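Local atomic coordinates of cysteine synthase (Helicobacter pylori, PDB entry 6AHI), a protein that catalyses the pyridoxal phosphate-dependent synthesis of L-cysteine from O-acetyl-L-serine and sulfide, and also has O-acetylserine-dependent cystathionine beta-synthase activity. Residues N152-Y156 against S181-F185; A177-S181 against G223-E227; E103-I107 against D297-S301; V95-F100 against G123-A127; D23-P27 against L276-Q280. All coordinates share one frame; numbering follows the deposited sequence.

Interaction 1 (N152-Y156 against S181-F185); sequences NPAAY and SGGTF
The loop that binds the phosphate of the pyridoxal cofactor packs, through Ser181, Gly183 and Thr184, on Asn152, Pro153 and Tyr156 of helix 151-158, and shows how a second shell can shape an anion site. Asn152 reaches across with its amide, ND2 giving a hydrogen bond to Ser181 OG at 3.0 Å. Its CG stands anti to the backbone nitrogen (chi1 175°), which carries the amide over to the loop, and a second bond from ND2 to Gln146 O helps to fix its rotation. At the other end of this amide, OD1 settles 3.4 Å from Gly183 CA, an approach made possible by the missing side chain, while also lying in plane at the edge of the Tyr156 ring. Ser181 OG accepts again from Gly183 N at 3.3 Å in a nearly straight bond (171°), forming an ST turn. With two N-H groups directed at it, the hydroxyl probably offers its own proton in its hydrogen bond to the cofactor phosphate. Gly182 is the N-cap of helix 183-195 and its N binds the same phosphate, the glycine-rich helix start familiar from fold type II pyridoxal enzymes. Thr184 OG1 bonds the phosphate too, and this residue also spreads over one face of Tyr156. Its CA is 3.8 Å from the ring centroid, 21° off the normal, in a CH-pi contact, and its OG1 sits near the rim, 3.4 Å from Tyr156 CZ. Beside the ring, Pro153 CA makes a CA-H...O contact of 3.4 Å with Gly183 O, where the CA atoms of Pro153 and Gly183 are 4.0 Å apart.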
loop_
_atom_site.group_PDB
_atom_site.type_symbol
_atom_site.label_atom_id
_atom_site.label_comp_id
_atom_site.label_asym_id
_atom_site.label_seq_id
_atom_site.Cartn_x
_atom_site.Cartn_y
_atom_site.Cartn_z
ATOM N N ASN A 152 18.200 13.609 9.876
ATOM C CA ASN A 152 16.859 13.598 9.306
ATOM C C ASN A 152 16.922 14.190 7.889
ATOM O O ASN A 152 16.729 13.462 6.917
ATOM C CB ASN A 152 15.871 14.244 10.285
ATOM C CG ASN A 152 14.462 14.407 9.747
ATOM O OD1 ASN A 152 14.155 13.996 8.625
ATOM N ND2 ASN A 152 13.600 15.017 10.552
ATOM N N PRO A 153 17.200 15.500 7.676
ATOM C CA PRO A 153 17.318 16.016 6.312
ATOM C C PRO A 153 18.393 15.289 5.485
ATOM O O PRO A 153 18.203 15.087 4.267
ATOM C CB PRO A 153 17.603 17.520 6.456
ATOM C CG PRO A 153 17.913 17.738 7.929
ATOM C CD PRO A 153 17.345 16.555 8.689
ATOM N N ALA A 154 19.482 14.850 6.120
ATOM C CA ALA A 154 20.554 14.181 5.371
ATOM C C ALA A 154 20.024 12.931 4.684
ATOM O O ALA A 154 20.485 12.572 3.558
ATOM C CB ALA A 154 21.700 13.810 6.251
ATOM N N ALA A 155 19.079 12.250 5.340
ATOM C CA ALA A 155 18.549 11.006 4.730
ATOM C C ALA A 155 17.988 11.284 3.336
ATOM O O ALA A 155 18.182 10.482 2.364
ATOM C CB ALA A 155 17.493 10.411 5.611
ATOM N N TYR A 156 17.247 12.396 3.233
ATOM C CA TYR A 156 16.559 12.703 1.975
ATOM C C TYR A 156 17.562 13.214 0.939
ATOM O O TYR A 156 17.454 12.907 -0.275
ATOM C CB TYR A 156 15.382 13.644 2.225
ATOM C CG TYR A 156 14.398 13.073 3.208
ATOM C CD1 TYR A 156 13.500 12.089 2.823
ATOM C CD2 TYR A 156 14.422 13.453 4.540
ATOM C CE1 TYR A 156 12.643 11.501 3.739
ATOM C CE2 TYR A 156 13.545 12.904 5.459
ATOM C CZ TYR A 156 12.659 11.911 5.058
ATOM O OH TYR A 156 11.774 11.373 5.956
ATOM N N SER A 181 8.527 17.794 10.714
ATOM C CA SER A 181 9.844 18.062 11.312
ATOM C C SER A 181 10.610 19.040 10.412
ATOM O O SER A 181 11.442 19.760 10.856
ATOM C CB SER A 181 10.620 16.791 11.464
ATOM O OG SER A 181 10.858 16.217 10.181
ATOM N N GLY A 182 10.341 18.992 9.098
ATOM C CA GLY A 182 11.077 19.794 8.133
ATOM C C GLY A 182 12.191 19.032 7.427
ATOM O O GLY A 182 12.842 19.595 6.569
ATOM N N GLY A 183 12.451 17.780 7.805
ATOM C CA GLY A 183 13.561 17.003 7.232
ATOM C C GLY A 183 13.403 16.735 5.737
ATOM O O GLY A 183 14.334 16.937 4.961
ATOM N N THR A 184 12.234 16.240 5.325
ATOM C CA THR A 184 11.998 15.915 3.894
ATOM C C THR A 184 12.273 17.144 3.028
ATOM O O THR A 184 13.042 17.075 2.044
ATOM C CB THR A 184 10.571 15.432 3.628
ATOM O OG1 THR A 184 10.313 14.253 4.385
ATOM C CG2 THR A 184 10.327 15.079 2.174
ATOM N N PHE A 185 11.645 18.265 3.418
ATOM C CA PHE A 185 11.738 19.510 2.683
ATOM C C PHE A 185 13.187 19.999 2.646
ATOM O O PHE A 185 13.726 20.268 1.572
ATOM C CB PHE A 185 10.820 20.565 3.304
ATOM C CG PHE A 185 10.906 21.922 2.667
ATOM C CD1 PHE A 185 10.531 22.098 1.356
ATOM C CD2 PHE A 185 11.371 23.021 3.379
ATOM C CE1 PHE A 185 10.620 23.344 0.756
ATOM C CE2 PHE A 185 11.449 24.267 2.783
ATOM C CZ PHE A 185 11.042 24.430 1.478
#

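Interaction 2 (A177-S181 against G223-E227)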
loop_
_atom_site.group_PDB
_atom_site.type_symbol
_atom_site.label_atom_id
_atom_site.label_comp_id
_atom_site.label_asym_id
_atom_site.label_seq_id
_atom_site.Cartn_x
_atom_site.Cartn_y
_atom_site.Cartn_z
ATOM N N ALA A 177 6.751 21.179 -0.788
ATOM C CA ALA A 177 6.646 20.003 0.071
ATOM C C ALA A 177 6.135 20.396 1.461
ATOM O O ALA A 177 6.464 21.487 1.959
ATOM C CB ALA A 177 7.982 19.301 0.176
ATOM N N GLY A 178 5.322 19.514 2.035
ATOM C CA GLY A 178 4.828 19.641 3.396
ATOM C C GLY A 178 5.963 19.569 4.415
ATOM O O GLY A 178 6.963 18.862 4.216
ATOM N N ILE A 179 5.779 20.313 5.511
ATOM C CA ILE A 179 6.723 20.387 6.622
ATOM C C ILE A 179 6.017 19.893 7.881
ATOM O O ILE A 179 4.967 20.448 8.258
ATOM C CB ILE A 179 7.241 21.817 6.815
ATOM C CG1 ILE A 179 8.123 22.247 5.646
ATOM C CG2 ILE A 179 7.951 21.969 8.168
ATOM C CD1 ILE A 179 8.193 23.728 5.484
ATOM N N GLY A 180 6.592 18.832 8.463
ATOM C CA GLY A 180 6.346 18.389 9.827
ATOM C C GLY A 180 7.553 18.707 10.689
ATOM O O GLY A 180 7.619 19.762 11.259
ATOM N N SER A 181 8.527 17.794 10.714
ATOM C CA SER A 181 9.844 18.062 11.312
ATOM C C SER A 181 10.610 19.040 10.412
ATOM O O SER A 181 11.442 19.760 10.856
ATOM C CB SER A 181 10.620 16.791 11.464
ATOM O OG SER A 181 10.858 16.217 10.181
ATOM N N GLY A 223 0.283 15.041 9.776
ATOM C CA GLY A 223 1.653 14.783 9.383
ATOM C C GLY A 223 2.457 16.054 9.173
ATOM O O GLY A 223 3.661 16.026 9.293
ATOM N N ILE A 224 1.780 17.170 8.876
ATOM C CA ILE A 224 2.449 18.432 8.641
ATOM C C ILE A 224 1.893 19.454 9.633
ATOM O O ILE A 224 0.825 19.279 10.167
ATOM C CB ILE A 224 2.304 18.922 7.177
ATOM C CG1 ILE A 224 0.839 19.122 6.787
ATOM C CG2 ILE A 224 3.015 17.986 6.210
ATOM C CD1 ILE A 224 0.643 19.895 5.512
ATOM N N GLY A 225 2.636 20.538 9.817
ATOM C CA GLY A 225 2.301 21.587 10.758
ATOM C C GLY A 225 3.371 21.698 11.810
ATOM O O GLY A 225 3.895 20.669 12.277
ATOM N N VAL A 226 3.712 22.946 12.139
ATOM C CA VAL A 226 4.669 23.250 13.170
ATOM C C VAL A 226 4.058 24.303 14.102
ATOM O O VAL A 226 3.249 25.172 13.698
ATOM C CB VAL A 226 6.003 23.745 12.579
ATOM C CG1 VAL A 226 6.500 22.821 11.487
ATOM C CG2 VAL A 226 5.893 25.157 12.058
ATOM N N GLU A 227 4.484 24.226 15.354
ATOM C CA GLU A 227 4.117 25.209 16.387
ATOM C C GLU A 227 5.288 26.166 16.672
ATOM O O GLU A 227 5.138 27.080 17.497
ATOM C CB GLU A 227 3.671 24.492 17.661
ATOM C CG GLU A 227 2.558 23.485 17.415
ATOM C CD GLU A 227 1.875 22.925 18.655
ATOM O OE1 GLU A 227 1.477 23.731 19.530
ATOM O OE2 GLU A 227 1.735 21.676 18.745
#
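Gly180 and Ile224 bring their backbones together with CA atoms 4.1 Å apart, where the glycine-rich turn after strand 174-178 meets the loop between strands 200-206 and 240-244. The turn belongs to the cofactor site: Gly180 N bonds the phosphate of the pyridoxal-lysine at position 46. A single backbone hydrogen bond joins the two segments, from Gly225 N to Ile179 O at 2.8 Å, nearly straight (168°) and in the carbonyl plane. The same oxygen is crowded by carbon, for Ile224 CA approaches Ile179 O to 3.2 Å. Val226 N, next along, turns instead to Ser209 OG. Glycines allow the close fit: Gly180 CA lies 3.6 Å from Gly223 O, and Gly178 CA receives the methyl Ile224 CG2 at 3.7 Å. That methyl is set anti to the carbonyl carbon, while the longer branch of Ile224 begins between backbone N and carbonyl carbon (chi1 60°); the side chain as a whole also packs on Ser267 and Ala270 of helix 266-281. On Val226 one methyl does the touching. Its CG1 meets Ile179 CG2 at 3.7 Å and presses to 3.3 Å from the carbonyl oxygen of Gly180.

Interaction 3 (E103-I107 against D297-S301)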
loop_
_atom_site.group_PDB
_atom_site.type_symbol
_atom_site.label_atom_id
_atom_site.label_comp_id
_atom_site.label_asym_id
_atom_site.label_seq_id
_atom_site.Cartn_x
_atom_site.Cartn_y
_atom_site.Cartn_z
ATOM N N GLU A 103 -4.262 3.019 14.054
ATOM C CA GLU A 103 -3.854 2.148 12.974
ATOM C C GLU A 103 -2.320 2.087 12.893
ATOM O O GLU A 103 -1.738 1.010 12.782
ATOM C CB GLU A 103 -4.451 2.633 11.652
ATOM C CG GLU A 103 -5.943 2.367 11.497
ATOM C CD GLU A 103 -6.869 3.579 11.566
ATOM O OE1 GLU A 103 -7.157 4.035 12.688
ATOM O OE2 GLU A 103 -7.324 4.064 10.481
ATOM N N LYS A 104 -1.658 3.243 12.950
ATOM C CA LYS A 104 -0.209 3.257 12.815
ATOM C C LYS A 104 0.430 2.555 14.021
ATOM O O LYS A 104 1.468 1.913 13.882
ATOM C CB LYS A 104 0.335 4.673 12.641
ATOM C CG LYS A 104 -0.001 5.344 11.319
ATOM C CD LYS A 104 0.530 6.763 11.251
ATOM C CE LYS A 104 -0.166 7.608 10.192
ATOM N NZ LYS A 104 0.119 9.048 10.403
ATOM N N GLN A 105 -0.164 2.696 15.205
ATOM C CA GLN A 105 0.361 1.991 16.389
ATOM C C GLN A 105 0.211 0.465 16.246
ATOM O O GLN A 105 1.077 -0.277 16.704
ATOM C CB GLN A 105 -0.323 2.464 17.675
ATOM C CG GLN A 105 -0.026 3.914 18.002
ATOM C CD GLN A 105 -0.664 4.327 19.305
ATOM O OE1 GLN A 105 -0.599 3.631 20.320
ATOM N NE2 GLN A 105 -1.293 5.491 19.262
ATOM N N GLN A 106 -0.914 0.013 15.685
ATOM C CA GLN A 106 -1.162 -1.408 15.440
ATOM C C GLN A 106 -0.052 -1.957 14.510
ATOM O O GLN A 106 0.461 -3.044 14.721
ATOM C CB GLN A 106 -2.512 -1.612 14.737
ATOM C CG GLN A 106 -3.627 -2.267 15.538
ATOM C CD GLN A 106 -4.564 -2.996 14.602
ATOM O OE1 GLN A 106 -4.259 -4.076 14.089
ATOM N NE2 GLN A 106 -5.716 -2.399 14.347
ATOM N N ILE A 107 0.313 -1.172 13.495
ATOM C CA ILE A 107 1.269 -1.595 12.493
ATOM C C ILE A 107 2.660 -1.650 13.135
ATOM O O ILE A 107 3.371 -2.616 12.959
ATOM C CB ILE A 107 1.213 -0.684 11.253
ATOM C CG1 ILE A 107 -0.107 -0.851 10.513
ATOM C CG2 ILE A 107 2.389 -0.959 10.353
ATOM C CD1 ILE A 107 -0.346 0.171 9.478
ATOM N N ASP A 297 -5.007 4.815 3.682
ATOM C CA ASP A 297 -5.614 3.672 4.368
ATOM C C ASP A 297 -5.561 3.816 5.883
ATOM O O ASP A 297 -6.456 3.345 6.563
ATOM C CB ASP A 297 -4.908 2.358 4.035
ATOM C CG ASP A 297 -4.929 2.030 2.566
ATOM O OD1 ASP A 297 -4.498 2.902 1.738
ATOM O OD2 ASP A 297 -5.361 0.926 2.256
ATOM N N ARG A 298 -4.513 4.456 6.404
ATOM C CA ARG A 298 -4.357 4.540 7.860
ATOM C C ARG A 298 -5.263 5.643 8.438
ATOM O O ARG A 298 -5.257 5.837 9.633
ATOM C CB ARG A 298 -2.890 4.801 8.238
ATOM C CG ARG A 298 -1.951 3.598 8.170
ATOM C CD ARG A 298 -1.482 3.218 6.802
ATOM N NE ARG A 298 -0.507 2.127 6.787
ATOM C CZ ARG A 298 0.816 2.278 6.711
ATOM N NH1 ARG A 298 1.369 3.466 6.904
ATOM N NH2 ARG A 298 1.573 1.228 6.452
ATOM N N TYR A 299 -6.086 6.306 7.618
ATOM C CA TYR A 299 -6.934 7.364 8.075
ATOM C C TYR A 299 -8.411 7.100 7.764
ATOM O O TYR A 299 -9.245 7.965 8.011
ATOM C CB TYR A 299 -6.515 8.705 7.477
ATOM C CG TYR A 299 -5.057 9.036 7.648
ATOM C CD1 TYR A 299 -4.554 9.559 8.833
ATOM C CD2 TYR A 299 -4.170 8.807 6.608
ATOM C CE1 TYR A 299 -3.204 9.856 8.967
ATOM C CE2 TYR A 299 -2.825 9.120 6.712
ATOM C CZ TYR A 299 -2.337 9.634 7.901
ATOM O OH TYR A 299 -1.006 9.943 7.975
ATOM N N LEU A 300 -8.760 5.885 7.341
ATOM C CA LEU A 300 -10.161 5.603 6.992
ATOM C C LEU A 300 -11.055 5.674 8.241
ATOM O O LEU A 300 -12.186 6.092 8.118
ATOM C CB LEU A 300 -10.262 4.250 6.277
ATOM C CG LEU A 300 -9.572 4.210 4.908
ATOM C CD1 LEU A 300 -9.485 2.808 4.339
ATOM C CD2 LEU A 300 -10.292 5.127 3.932
ATOM N N SER A 301 -10.538 5.310 9.422
ATOM C CA SER A 301 -11.324 5.392 10.688
ATOM C C SER A 301 -11.609 6.855 11.070
ATOM O O SER A 301 -12.467 7.122 11.894
ATOM C CB SER A 301 -10.640 4.665 11.823
ATOM O OG SER A 301 -9.369 5.231 12.096
#
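Glu103 and Ser301 make the shortest polar contact here, Ser301 OG donating to Glu103 OE1 at 2.6 Å from the syn side, 22° out of the carboxylate plane. The glutamate chain bends at chi2 (109°), which swings its head over the 297-301 turn. There OE2 comes within 2.9 Å of Arg298 O; both are acceptors, and such a pairing might favour a protonated carboxyl group. Lys104 needs no such bend: its chain is extended beyond CG, and NZ donates to Tyr299 OH at 2.8 Å. The Arg298 side chain passes Lys104, CG 4.1 Å from Lys104 CG, and runs on toward Ile107, which comes in at about a right angle and lays CD1 over one face of the guanidinium group, 3.3 Å from Arg298 NE.

A further shell surrounds these groups. Tyr299 OH is also bonded to Asp294 OD2, and Arg298 NH2 to Gly42 O. At the subunit interface, Asp297 of the second subunit forms a salt bridge with Arg298 NE, reciprocated across the dimer, and Leu300 O of that subunit accepts from Gln106 NE2. The contact thus lies at the homodimer interface, joining helix 102-110 to the tail that follows strand 287-292, with Ile79 of helix 76-85 packed against Lys104, Ile107 and Arg298.

Interaction 4 (V95-F100 against G123-A127)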
loop_
_atom_site.group_PDB
_atom_site.type_symbol
_atom_site.label_atom_id
_atom_site.label_comp_id
_atom_site.label_asym_id
_atom_site.label_seq_id
_atom_site.Cartn_x
_atom_site.Cartn_y
_atom_site.Cartn_z
ATOM N N VAL A 95 7.425 5.805 21.514
ATOM C CA VAL A 95 6.606 6.549 22.457
ATOM C C VAL A 95 5.637 7.413 21.649
ATOM O O VAL A 95 6.050 8.270 20.870
ATOM C CB VAL A 95 7.455 7.385 23.425
ATOM C CG1 VAL A 95 6.582 7.931 24.546
ATOM C CG2 VAL A 95 8.617 6.579 23.987
ATOM N N VAL A 96 4.346 7.111 21.818
ATOM C CA VAL A 96 3.277 7.652 20.999
ATOM C C VAL A 96 2.193 8.184 21.928
ATOM O O VAL A 96 1.729 7.454 22.801
ATOM C CB VAL A 96 2.705 6.569 20.068
ATOM C CG1 VAL A 96 1.547 7.106 19.232
ATOM C CG2 VAL A 96 3.795 5.988 19.167
ATOM N N PRO A 97 1.751 9.436 21.745
ATOM C CA PRO A 97 0.654 9.984 22.527
ATOM C C PRO A 97 -0.570 9.098 22.307
ATOM O O PRO A 97 -0.900 8.849 21.202
ATOM C CB PRO A 97 0.370 11.304 21.809
ATOM C CG PRO A 97 1.701 11.690 21.283
ATOM C CD PRO A 97 2.300 10.390 20.802
ATOM N N GLU A 98 -1.241 8.689 23.376
ATOM C CA GLU A 98 -2.447 7.845 23.217
ATOM C C GLU A 98 -3.471 8.596 22.373
ATOM O O GLU A 98 -3.681 9.757 22.593
ATOM C CB GLU A 98 -3.079 7.520 24.570
ATOM C CG GLU A 98 -2.132 6.816 25.516
ATOM N N LYS A 99 -4.084 7.945 21.396
ATOM C CA LYS A 99 -5.108 8.667 20.609
ATOM C C LYS A 99 -4.488 9.409 19.421
ATOM O O LYS A 99 -5.234 10.074 18.724
ATOM N N PHE A 100 -3.184 9.292 19.200
ATOM C CA PHE A 100 -2.549 10.023 18.076
ATOM C C PHE A 100 -2.951 9.292 16.794
ATOM O O PHE A 100 -3.616 9.900 15.940
ATOM C CB PHE A 100 -1.038 10.129 18.253
ATOM C CG PHE A 100 -0.599 11.543 18.514
ATOM C CD1 PHE A 100 -1.443 12.427 19.161
ATOM C CD2 PHE A 100 0.625 12.001 18.080
ATOM C CE1 PHE A 100 -1.061 13.736 19.391
ATOM C CE2 PHE A 100 1.020 13.304 18.326
ATOM C CZ PHE A 100 0.175 14.169 18.981
ATOM N N GLY A 123 0.646 15.998 24.266
ATOM C CA GLY A 123 1.001 16.018 22.859
ATOM C C GLY A 123 2.296 15.274 22.578
ATOM O O GLY A 123 2.671 14.344 23.309
ATOM N N ILE A 124 2.990 15.715 21.526
ATOM C CA ILE A 124 4.209 15.095 21.100
ATOM C C ILE A 124 5.326 15.393 22.104
ATOM O O ILE A 124 6.214 14.578 22.305
ATOM C CB ILE A 124 4.582 15.504 19.657
ATOM C CG1 ILE A 124 5.627 14.551 19.078
ATOM C CG2 ILE A 124 5.030 16.956 19.562
ATOM C CD1 ILE A 124 5.166 13.095 19.009
ATOM N N SER A 125 5.271 16.558 22.762
ATOM C CA SER A 125 6.300 16.954 23.704
ATOM C C SER A 125 6.363 15.960 24.867
ATOM O O SER A 125 7.445 15.701 25.382
ATOM C CB SER A 125 6.066 18.371 24.190
ATOM O OG SER A 125 5.798 19.203 23.074
ATOM N N GLY A 126 5.202 15.444 25.298
ATOM C CA GLY A 126 5.118 14.445 26.362
ATOM C C GLY A 126 5.813 13.139 25.969
ATOM O O GLY A 126 6.546 12.525 26.775
ATOM N N ALA A 127 5.614 12.742 24.707
ATOM C CA ALA A 127 6.268 11.568 24.130
ATOM C C ALA A 127 7.796 11.762 24.111
ATOM O O ALA A 127 8.547 10.853 24.515
ATOM C CB ALA A 127 5.715 11.286 22.754
#
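Val95 and Pro97, on the last residues of strand 91-97, face Ile124 and Ala127 of helix 123-137, the short segments running nearly antiparallel at 154° with their axes 7.2 Å apart. Alternation along the strand chooses the residues: Val95 and Pro97 look to the helix, while Val96 turns from it. Ala127, small enough to let the layers close up, puts its CB 3.6 Å from Val95 O and 4.0 Å from Pro97 CD. Val95 answers with CG1, placed anti to the backbone nitrogen (chi1 -169°), which meets Ala127 CB at 3.9 Å. Pro97 lies over Gly123, CG 3.5 Å from Gly123 O. The same Pro97 CG covers the Phe100 ring, 3.3 Å above its plane and over its centre. A type II turn from Pro97 to Phe100 folds the aromatic residue back into this position, closed by Phe100 N to Pro97 O. From there Phe100 CE2 touches Ile124 CD1 at 4.2 Å, so proline, phenylalanine and isoleucine form one apolar patch. Val96 packs on Gln105 and Met108 of helix 102-110, leaving the strand between helices on its two faces. Helix, parallel sheet and helix in layers, with a helix such as 123-137 running against its strand, are the mark of alpha/beta domains such as the smaller domain of fold type II pyridoxal enzymes.

Interaction 5 (D23-P27 against L276-Q280); sequences DYPIP and LKEAQ
The flat side-chain amide of Gln280 lies beside the Pro25 ring and directs an N-H at the carbonyl of the same residue. Pro25 O is only 6° out of the amide plane, and NE2 approaches in the carbonyl plane, on a lone pair, at 2.8 Å and with an N-H...O angle of 161°. The same NE2 rests 3.3 Å from Pro25 CG. An extended Gln280 chain (chi2 170°) carries the amide from the helix to the loop. The other flat group, the Tyr24 ring, has Leu276 CD2 beside it in an oblique position; the ring meets Phe272 edge-to-face, and the Tyr24 hydroxyl is bonded to Asn260.

Next to the polar link, Leu276 CD1 packs against two residues of the loop. It touches Tyr24 CB at 3.8 Å and Ile26 CG1 at 3.5 Å, the latter a tight fit, with the leucine and isoleucine side chains at about a right angle. Pro27 packs on the helix farther along the loop, its CG 3.4 Å from Ala279 O, while Ile26 CG2 makes a looser contact with Ala279 CB at 4.4 Å. Pro25 is the centre of an inverse gamma turn, with a weak bond from Ile26 N to Tyr24 O. These contacts hold the connection between strands 16-19 and 31-36 against the C-terminal part of helix 266-281, well away from the cofactor. The one hydrogen bond between the two segments uses a loop carbonyl as acceptor and a side-chain amide as donor, at the exposed rim of a largely apolar junction, so packing rather than polarity makes up most of the contact.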
loop_
_atom_site.group_PDB
_atom_site.type_symbol
_atom_site.label_atom_id
_atom_site.label_comp_id
_atom_site.label_asym_id
_atom_site.label_seq_id
_atom_site.Cartn_x
_atom_site.Cartn_y
_atom_site.Cartn_z
ATOM N N ASP A 23 -5.862 17.538 -16.313
ATOM C CA ASP A 23 -6.239 16.944 -15.037
ATOM C C ASP A 23 -6.794 18.011 -14.080
ATOM O O ASP A 23 -7.777 17.781 -13.374
ATOM C CB ASP A 23 -4.998 16.327 -14.384
ATOM C CG ASP A 23 -4.364 15.249 -15.228
ATOM O OD1 ASP A 23 -5.111 14.336 -15.623
ATOM O OD2 ASP A 23 -3.150 15.351 -15.532
ATOM N N TYR A 24 -6.118 19.162 -14.042
ATOM C CA TYR A 24 -6.356 20.245 -13.085
ATOM C C TYR A 24 -6.016 21.580 -13.747
ATOM O O TYR A 24 -5.278 21.582 -14.709
ATOM C CB TYR A 24 -5.469 20.072 -11.841
ATOM C CG TYR A 24 -5.903 18.920 -10.978
ATOM C CD1 TYR A 24 -6.985 19.047 -10.111
ATOM C CD2 TYR A 24 -5.274 17.686 -11.077
ATOM C CE1 TYR A 24 -7.414 17.974 -9.351
ATOM C CE2 TYR A 24 -5.706 16.603 -10.336
ATOM C CZ TYR A 24 -6.772 16.753 -9.469
ATOM O OH TYR A 24 -7.222 15.682 -8.758
ATOM N N PRO A 25 -6.501 22.737 -13.236
ATOM C CA PRO A 25 -6.123 24.059 -13.777
ATOM C C PRO A 25 -4.634 24.430 -13.647
ATOM O O PRO A 25 -4.240 25.272 -12.899
ATOM C CB PRO A 25 -7.015 25.034 -12.989
ATOM C CG PRO A 25 -7.313 24.281 -11.682
ATOM C CD PRO A 25 -7.492 22.838 -12.140
ATOM N N ILE A 26 -3.811 23.811 -14.485
ATOM C CA ILE A 26 -2.363 24.009 -14.542
ATOM C C ILE A 26 -2.094 24.723 -15.866
ATOM O O ILE A 26 -2.678 24.344 -16.862
ATOM C CB ILE A 26 -1.703 22.626 -14.432
ATOM C CG1 ILE A 26 -1.965 22.011 -13.055
ATOM C CG2 ILE A 26 -0.219 22.662 -14.740
ATOM C CD1 ILE A 26 -1.707 20.516 -12.965
ATOM N N PRO A 27 -1.295 25.813 -15.946
ATOM C CA PRO A 27 -1.092 26.489 -17.230
ATOM C C PRO A 27 -0.636 25.550 -18.350
ATOM O O PRO A 27 -0.049 24.519 -18.103
ATOM C CB PRO A 27 -0.020 27.548 -16.931
ATOM C CG PRO A 27 -0.212 27.834 -15.438
ATOM C CD PRO A 27 -0.605 26.490 -14.847
ATOM N N LEU A 276 -0.509 23.218 -6.872
ATOM C CA LEU A 276 -1.428 23.780 -7.858
ATOM C C LEU A 276 -1.385 25.308 -7.822
ATOM O O LEU A 276 -1.336 25.957 -8.859
ATOM C CB LEU A 276 -2.823 23.245 -7.533
ATOM C CG LEU A 276 -3.825 23.127 -8.662
ATOM C CD1 LEU A 276 -3.222 22.305 -9.802
ATOM C CD2 LEU A 276 -5.114 22.487 -8.136
ATOM N N LYS A 277 -1.370 25.885 -6.616
ATOM C CA LYS A 277 -1.230 27.335 -6.440
ATOM C C LYS A 277 0.102 27.846 -6.981
ATOM O O LYS A 277 0.146 28.877 -7.700
ATOM C CB LYS A 277 -1.422 27.708 -4.967
ATOM C CG LYS A 277 -2.866 27.556 -4.506
ATOM C CD LYS A 277 -3.068 27.932 -3.060
ATOM C CE LYS A 277 -4.405 27.465 -2.574
ATOM N NZ LYS A 277 -4.613 27.874 -1.169
ATOM N N GLU A 278 1.176 27.099 -6.727
ATOM C CA GLU A 278 2.470 27.461 -7.248
ATOM C C GLU A 278 2.464 27.372 -8.794
ATOM O O GLU A 278 2.934 28.313 -9.458
ATOM C CB GLU A 278 3.563 26.648 -6.554
ATOM C CG GLU A 278 4.961 26.825 -7.142
ATOM C CD GLU A 278 5.709 28.121 -6.828
ATOM O OE1 GLU A 278 5.081 29.076 -6.339
ATOM O OE2 GLU A 278 6.931 28.186 -7.122
ATOM N N ALA A 279 1.972 26.272 -9.372
ATOM C CA ALA A 279 1.953 26.145 -10.851
ATOM C C ALA A 279 1.166 27.310 -11.474
ATOM O O ALA A 279 1.572 27.856 -12.502
ATOM C CB ALA A 279 1.367 24.830 -11.301
ATOM N N GLN A 280 0.074 27.715 -10.807
ATOM C CA GLN A 280 -0.818 28.729 -11.344
ATOM C C GLN A 280 -0.159 30.110 -11.334
ATOM O O GLN A 280 -0.598 30.957 -12.093
ATOM C CB GLN A 280 -2.150 28.735 -10.591
ATOM C CG GLN A 280 -3.070 27.615 -11.060
ATOM C CD GLN A 280 -4.287 27.448 -10.183
ATOM O OE1 GLN A 280 -4.410 28.081 -9.143
ATOM N NE2 GLN A 280 -5.217 26.611 -10.622
#

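How the interactions relate
The five contacts sample both sheets of the enzyme. Interactions 1 and 2 share Ser181 and adjoin: strand 174-178 leads through the phosphate-binding turn into helix 183-195, and Phe185 of one packs on Ile179 and Ala177 of the other, their centres 11 Å apart. Interactions 3 and 4 also touch, and their segments alternate along the chain: strand 91-97 of the four-stranded parallel sheet runs into helix 102-110, and Gln105 touches Val96. Interaction 5 lies by the six-stranded sheet, its centre 37 Å from that of interaction 4. Along the chain it encloses interactions 1, 2 and 4, whereas interaction 3 crosses it. The contacts thus range from the cofactor site (1 and 2) through the dimer interface (3) to the periphery (5).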